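PDB 6SNR: lipid II:glycine glycyltransferase from Staphylococcus aureus, which probably catalyses transfer of glycine from glycyl-tRNA to the lysine of membrane-bound lipid II, placing the first residue of the pentaglycine bridge. Local coordinates for residues G21-L24 with Q25-K28; E95-A99 with E100-A104; G132-E135 with G136-D140. All coordinates share one frame; numbering follows the deposited sequence.

Contact 1 of 3, residues G21-L24 with Q25-K28; sequences GDLL and QLTK
D22 and L23 hand their carbonyl oxygens to Q25 and L26, forming two overlapping 3-10 turns with an Asx turn over their first residues, followed, after L26 at the N-cap, by helix 27-33. Q25 N donates to D22 O at 3.1 Å, and L26 N donates to L23 O at the same length with an N-H...O angle of 165°. In both bonds the donor stands well above the carbonyl plane, as the tight winding of three residues a turn requires. The Asx turn is made by the D22 side chain: OD2 takes L24 N at 3.0 Å in a nearly straight bond (171°), on the anti side of the carboxylate and somewhat out of its plane. CG of D22 lies trans to N (chi1 -167°), which swings the carboxylate forward over the start of the turn.

A second shell fixes that carboxylate. OD1 is hydrogen-bonded to Y317 OH, and the same hydroxyl also bonds L23 N, so Y317 holds D22 and the backbone next to it together. G21 O meets K315 NZ on the same strand, 315-323, which belongs to one of the two seven-stranded sheets, while L24 and Q25 lie against strand 68-78 of the other. The buried turn therefore sits where both sheets can be reached. L26 packs its side chain against helix 8-17. It crosses L23 at about a right angle, the two CD1 methyls 4.1 Å apart, and L26 CB rests 3.5 Å from L23 O.

Contact 2 of 3, residues E95-A99 with E100-A104; sequences EIAKA and EKAYA
A97 and A102 meet at the C-terminal end of helix 83-99, where a Schellman motif terminates the helix and turns the chain into strand 102-107. Its signature is a pair of backbone bonds. A102 N reaches back over five residues to A97 O at 3.0 Å, close to straight at 163°, while K101 N, nested inside it, donates to K98 O at 3.1 Å from well above the carbonyl plane. K101 is the C-prime residue, and its positive phi (59°) turns the chain so that A102 N can point back to A97 O; K101 N itself is placed by the residues before it.

The last helical donor bond is E100 N to I96 O, 3.1 Å long and in the carbonyl plane but bent to 136°. The same N-H leans weakly toward A97 O as well, so A97 O receives the strong bond from A102 and the weak one from E100. The apolar part of the motif is the methyl pair A97 CB and A102 CB, 3.8 Å apart, alongside the A102 N to A97 O bond.

E100 folds back along the helix end: its CG, opposite the carbonyl carbon, lies 3.4 Å from I96 O, and a bend at chi2 then turns the carboxylate back along the A99 carbonyl side. The carboxylate has its partner outside the helix end: OE1 bonds Y39 OH; E100 O in turn meets T68 OG1.

This is the helix-to-strand joint of the beta-alpha-beta unit 68-78, 83-99, 102-107, whose two strands run parallel side by side. A102 packs on T68 and C70 of strand 68-78, I96 leans on strands 39-47 and 50-61, and Y103 reaches helix 394-400.

Contact 3 of 3, residues G132-E135 with G136-D140; sequences GFKE and GLSKD
E135 O is gripped by two groups: S138 N donates to it at 3.1 Å, nearly straight at 165°, and Y141 OH bonds it from further along the same loop. The S138 bond closes a type I beta turn from E135 to S138, and the donor stands well above the carbonyl plane. G136 and L137 fill the corners of the turn, and L137 N is held by D358 OD1.

A second, smaller turn follows directly. S138 OG accepts D140 N at 3.0 Å, an ST turn, and the hydroxyl gets there because OG is trans to the backbone N (chi1 177°). So the serine is used at both ends: its N-H ties back to E135, its side chain forward to D140.

Across the mouth of the two turns lies K134. Its CB rests 4.0 Å from S138 CB, and the extended chain then runs alongside the serine to D140, meeting it at a slant. It is the aliphatic part of the lysine that touches the carboxylate: CE comes within 3.2 Å of D140 OD2. A bend at chi4 (-47°) leaves NZ 4.5 Å from D140 OD2, beyond a salt bridge, though the opposite charges probably still attract on this exposed surface.

Just before these turns, F133 is the centre of an inverse gamma turn and sets its ring edge-to-face with H130. R145 closes the loop from the far end, through NH2 to K134 O and a backbone bond with G136. The loop thus spans from strand 129-130, at the edge of one seven-stranded sheet, to strand 146-151, inside the other.

How the contacts relate
All three contacts are local turns met in series along the chain; none nests in or crosses another. Contact 1 comes first, ending the loop between helices 8-17 and 27-33, beside both of the large sheets. Contact 2 follows at the corner between helix 83-99 and strand 102-107, in the sheet holding strands 68-78 and 102-107, far out from the chain's centre. Contact 3 shapes the loop that carries the chain from strand 129-130 of that sheet to strand 146-151 of the other. No pair touches: contacts 2 and 3 have the most distant centres (26 Å) yet the nearest atoms, about 10 Å apart.

Contact 1 of 3, residues G21-L24 with Q25-K28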
loop_
_atom_site.group_PDB
_atom_site.type_symbol
_atom_site.label_atom_id
_atom_site.label_comp_id
_atom_site.label_asym_id
_atom_site.label_seq_id
_atom_site.Cartn_x
_atom_site.Cartn_y
_atom_site.Cartn_z
ATOM N N GLY A 21 9.169 13.036 4.420
ATOM C CA GLY A 21 9.773 11.774 4.080
ATOM C C GLY A 21 8.889 10.870 3.246
ATOM O O GLY A 21 7.687 11.130 3.089
ATOM N N ASP A 22 9.494 9.848 2.657
ATOM C CA ASP A 22 8.762 8.938 1.761
ATOM C C ASP A 22 9.594 7.705 1.576
ATOM O O ASP A 22 10.860 7.761 1.612
ATOM C CB ASP A 22 8.450 9.582 0.391
ATOM C CG ASP A 22 7.433 8.783 -0.406
ATOM O OD1 ASP A 22 6.225 8.903 -0.019
ATOM O OD2 ASP A 22 7.795 8.010 -1.306
ATOM N N LEU A 23 8.917 6.597 1.295
ATOM C CA LEU A 23 9.542 5.346 0.876
ATOM C C LEU A 23 10.622 5.547 -0.237
ATOM O O LEU A 23 11.689 4.904 -0.214
ATOM C CB LEU A 23 8.462 4.391 0.366
ATOM C CG LEU A 23 8.863 3.067 -0.204
ATOM C CD1 LEU A 23 9.479 2.210 0.897
ATOM C CD2 LEU A 23 7.687 2.365 -0.914
ATOM N N LEU A 24 10.340 6.399 -1.227
ATOM C CA LEU A 24 11.203 6.505 -2.392
ATOM C C LEU A 24 12.514 7.270 -2.104
ATOM O O LEU A 24 13.357 7.323 -2.992
ATOM C CB LEU A 24 10.425 7.136 -3.570
ATOM C CG LEU A 24 9.159 6.453 -4.055
ATOM C CD1 LEU A 24 8.747 6.896 -5.475
ATOM C CD2 LEU A 24 9.002 4.971 -3.825
ATOM N N GLN A 25 12.679 7.782 -0.868
ATOM C CA GLN A 25 13.919 8.399 -0.404
ATOM C C GLN A 25 14.751 7.507 0.528
ATOM O O GLN A 25 15.803 7.954 1.024
ATOM C CB GLN A 25 13.679 9.751 0.202
ATOM C CG GLN A 25 13.284 10.819 -0.826
ATOM C CD GLN A 25 14.503 11.206 -1.664
ATOM O OE1 GLN A 25 14.670 10.848 -2.881
ATOM N NE2 GLN A 25 15.362 11.851 -1.009
ATOM N N LEU A 26 14.284 6.299 0.787
ATOM C CA LEU A 26 15.048 5.359 1.653
ATOM C C LEU A 26 16.192 4.715 0.904
ATOM O O LEU A 26 16.089 4.364 -0.277
ATOM C CB LEU A 26 14.130 4.254 2.235
ATOM C CG LEU A 26 12.987 4.745 3.125
ATOM C CD1 LEU A 26 12.185 3.534 3.614
ATOM C CD2 LEU A 26 13.533 5.529 4.303
ATOM N N THR A 27 17.287 4.447 1.638
ATOM C CA THR A 27 18.411 3.826 1.025
ATOM C C THR A 27 18.147 2.438 0.421
ATOM O O THR A 27 18.692 2.100 -0.611
ATOM C CB THR A 27 19.668 3.790 1.943
ATOM O OG1 THR A 27 19.456 2.866 3.033
ATOM C CG2 THR A 27 20.033 5.131 2.479
ATOM N N LYS A 28 17.294 1.618 1.071
ATOM C CA LYS A 28 17.000 0.302 0.535
ATOM C C LYS A 28 16.076 0.380 -0.701
ATOM O O LYS A 28 16.087 -0.527 -1.517
ATOM C CB LYS A 28 16.366 -0.597 1.610
ATOM C CG LYS A 28 17.257 -0.887 2.779
ATOM C CD LYS A 28 18.486 -1.657 2.386
ATOM C CE LYS A 28 19.083 -2.319 3.634
ATOM N NZ LYS A 28 18.114 -3.241 4.330
#

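Contact 2 of 3, residues E95-A99 with E100-A104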
loop_
_atom_site.group_PDB
_atom_site.type_symbol
_atom_site.label_atom_id
_atom_site.label_comp_id
_atom_site.label_asym_id
_atom_site.label_seq_id
_atom_site.Cartn_x
_atom_site.Cartn_y
_atom_site.Cartn_z
ATOM N N GLU A 95 26.147 20.442 -7.596
ATOM C CA GLU A 95 27.550 19.973 -7.658
ATOM C C GLU A 95 27.671 18.515 -8.162
ATOM O O GLU A 95 28.459 18.146 -9.056
ATOM C CB GLU A 95 28.211 20.076 -6.281
ATOM C CG GLU A 95 28.367 21.444 -5.677
ATOM C CD GLU A 95 29.382 21.493 -4.532
ATOM O OE1 GLU A 95 30.079 20.480 -4.269
ATOM O OE2 GLU A 95 29.479 22.570 -3.904
ATOM N N ILE A 96 26.881 17.626 -7.554
ATOM C CA ILE A 96 26.939 16.232 -7.911
ATOM C C ILE A 96 26.431 16.022 -9.348
ATOM O O ILE A 96 27.016 15.320 -10.152
ATOM C CB ILE A 96 26.117 15.416 -6.900
ATOM C CG1 ILE A 96 26.731 15.503 -5.523
ATOM C CG2 ILE A 96 25.998 13.966 -7.332
ATOM C CD1 ILE A 96 25.910 14.834 -4.442
ATOM N N ALA A 97 25.269 16.611 -9.655
ATOM C CA ALA A 97 24.620 16.396 -10.936
ATOM C C ALA A 97 25.463 16.891 -12.119
ATOM O O ALA A 97 25.478 16.266 -13.132
ATOM C CB ALA A 97 23.237 17.051 -10.931
ATOM N N LYS A 98 26.157 18.003 -11.955
ATOM C CA LYS A 98 26.999 18.514 -13.040
ATOM C C LYS A 98 28.145 17.536 -13.291
ATOM O O LYS A 98 28.494 17.242 -14.436
ATOM C CB LYS A 98 27.495 19.915 -12.706
ATOM C CG LYS A 98 26.418 20.969 -12.817
ATOM C CD LYS A 98 26.914 22.279 -12.211
ATOM C CE LYS A 98 25.955 23.423 -12.434
ATOM N NZ LYS A 98 25.924 23.917 -13.834
ATOM N N ALA A 99 28.707 16.996 -12.208
ATOM C CA ALA A 99 29.756 15.983 -12.325
ATOM C C ALA A 99 29.289 14.691 -12.977
ATOM O O ALA A 99 30.093 13.984 -13.570
ATOM C CB ALA A 99 30.369 15.717 -10.960
ATOM N N GLU A 100 27.968 14.385 -12.897
ATOM C CA GLU A 100 27.380 13.252 -13.562
ATOM C C GLU A 100 26.785 13.541 -14.972
ATOM O O GLU A 100 26.169 12.665 -15.563
ATOM C CB GLU A 100 26.294 12.599 -12.691
ATOM C CG GLU A 100 26.838 12.149 -11.350
ATOM C CD GLU A 100 27.931 11.128 -11.487
ATOM O OE1 GLU A 100 27.853 10.217 -12.331
ATOM O OE2 GLU A 100 28.867 11.265 -10.668
ATOM N N LYS A 101 27.049 14.748 -15.476
ATOM C CA LYS A 101 26.600 15.208 -16.803
ATOM C C LYS A 101 25.074 15.143 -16.868
ATOM O O LYS A 101 24.507 14.720 -17.880
ATOM C CB LYS A 101 27.221 14.398 -17.959
ATOM C CG LYS A 101 28.745 14.252 -17.912
ATOM C CD LYS A 101 29.431 15.599 -18.019
ATOM C CE LYS A 101 30.952 15.452 -18.126
ATOM N NZ LYS A 101 31.565 16.809 -18.240
ATOM N N ALA A 102 24.410 15.536 -15.799
ATOM C CA ALA A 102 22.945 15.468 -15.774
ATOM C C ALA A 102 22.359 16.614 -16.627
ATOM O O ALA A 102 22.888 17.712 -16.618
ATOM C CB ALA A 102 22.425 15.555 -14.356
ATOM N N TYR A 103 21.273 16.347 -17.372
ATOM C CA TYR A 103 20.622 17.436 -18.128
ATOM C C TYR A 103 19.643 18.229 -17.263
ATOM O O TYR A 103 19.234 19.340 -17.635
ATOM C CB TYR A 103 19.950 16.891 -19.399
ATOM C CG TYR A 103 18.719 16.072 -19.155
ATOM C CD1 TYR A 103 17.487 16.687 -18.946
ATOM C CD2 TYR A 103 18.778 14.694 -19.139
ATOM C CE1 TYR A 103 16.340 15.906 -18.748
ATOM C CE2 TYR A 103 17.639 13.914 -18.938
ATOM C CZ TYR A 103 16.449 14.528 -18.723
ATOM O OH TYR A 103 15.312 13.753 -18.535
ATOM N N ALA A 104 19.261 17.684 -16.088
ATOM C CA ALA A 104 18.352 18.333 -15.140
ATOM C C ALA A 104 18.346 17.562 -13.803
ATOM O O ALA A 104 18.755 16.396 -13.800
ATOM C CB ALA A 104 16.918 18.328 -15.704
#

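Contact 3 of 3, residues G132-E135 with G136-D140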
loop_
_atom_site.group_PDB
_atom_site.type_symbol
_atom_site.label_atom_id
_atom_site.label_comp_id
_atom_site.label_asym_id
_atom_site.label_seq_id
_atom_site.Cartn_x
_atom_site.Cartn_y
_atom_site.Cartn_z
ATOM N N GLY A 132 3.244 21.281 -14.115
ATOM C CA GLY A 132 1.820 21.746 -14.122
ATOM C C GLY A 132 0.858 20.928 -13.282
ATOM O O GLY A 132 1.180 19.825 -12.841
ATOM N N PHE A 133 -0.359 21.442 -13.069
ATOM C CA PHE A 133 -1.356 20.749 -12.259
ATOM C C PHE A 133 -2.281 19.976 -13.180
ATOM O O PHE A 133 -3.446 20.373 -13.432
ATOM C CB PHE A 133 -2.137 21.701 -11.367
ATOM C CG PHE A 133 -1.276 22.534 -10.469
ATOM C CD1 PHE A 133 -0.729 22.012 -9.292
ATOM C CD2 PHE A 133 -0.982 23.852 -10.800
ATOM C CE1 PHE A 133 0.044 22.801 -8.463
ATOM C CE2 PHE A 133 -0.210 24.635 -9.972
ATOM C CZ PHE A 133 0.301 24.110 -8.787
ATOM N N LYS A 134 -1.752 18.874 -13.696
ATOM C CA LYS A 134 -2.463 18.019 -14.648
ATOM C C LYS A 134 -3.246 16.872 -13.941
ATOM O O LYS A 134 -3.363 16.863 -12.708
ATOM C CB LYS A 134 -1.497 17.531 -15.740
ATOM C CG LYS A 134 -0.667 18.630 -16.378
ATOM C CD LYS A 134 -0.061 18.175 -17.700
ATOM C CE LYS A 134 0.571 19.325 -18.481
ATOM N NZ LYS A 134 -0.277 20.544 -18.565
ATOM N N GLU A 135 -3.836 15.937 -14.693
ATOM C CA GLU A 135 -4.561 14.832 -14.068
ATOM C C GLU A 135 -3.679 14.063 -13.077
ATOM O O GLU A 135 -2.451 13.997 -13.266
ATOM C CB GLU A 135 -5.140 13.825 -15.061
ATOM C CG GLU A 135 -6.512 14.220 -15.639
ATOM C CD GLU A 135 -7.639 13.849 -14.655
ATOM O OE1 GLU A 135 -7.893 14.597 -13.711
ATOM O OE2 GLU A 135 -8.197 12.775 -14.749
ATOM N N GLY A 136 -4.309 13.432 -12.089
ATOM C CA GLY A 136 -3.510 12.716 -11.053
ATOM C C GLY A 136 -2.574 11.669 -11.674
ATOM O O GLY A 136 -1.415 11.498 -11.218
ATOM N N LEU A 137 -3.017 10.973 -12.721
ATOM C CA LEU A 137 -2.165 9.968 -13.392
ATOM C C LEU A 137 -1.669 10.363 -14.785
ATOM O O LEU A 137 -1.382 9.485 -15.613
ATOM C CB LEU A 137 -2.864 8.620 -13.416
ATOM C CG LEU A 137 -3.067 7.899 -12.096
ATOM C CD1 LEU A 137 -4.072 6.765 -12.178
ATOM C CD2 LEU A 137 -1.693 7.420 -11.617
ATOM N N SER A 138 -1.474 11.649 -15.024
ATOM C CA SER A 138 -0.905 12.153 -16.240
ATOM C C SER A 138 0.416 11.467 -16.542
ATOM O O SER A 138 1.256 11.304 -15.649
ATOM C CB SER A 138 -0.669 13.663 -16.166
ATOM O OG SER A 138 -0.030 14.141 -17.348
ATOM N N LYS A 139 0.586 11.056 -17.784
ATOM C CA LYS A 139 1.916 10.593 -18.241
ATOM C C LYS A 139 2.992 11.720 -18.305
ATOM O O LYS A 139 4.175 11.440 -18.571
ATOM C CB LYS A 139 1.758 9.880 -19.596
ATOM N N ASP A 140 2.637 12.976 -18.031
ATOM C CA ASP A 140 3.588 14.101 -18.078
ATOM C C ASP A 140 4.543 14.156 -16.876
ATOM O O ASP A 140 5.501 14.954 -16.835
ATOM C CB ASP A 140 2.845 15.437 -18.211
ATOM C CG ASP A 140 2.306 15.661 -19.589
ATOM O OD1 ASP A 140 2.229 14.673 -20.356
ATOM O OD2 ASP A 140 1.976 16.837 -19.878
#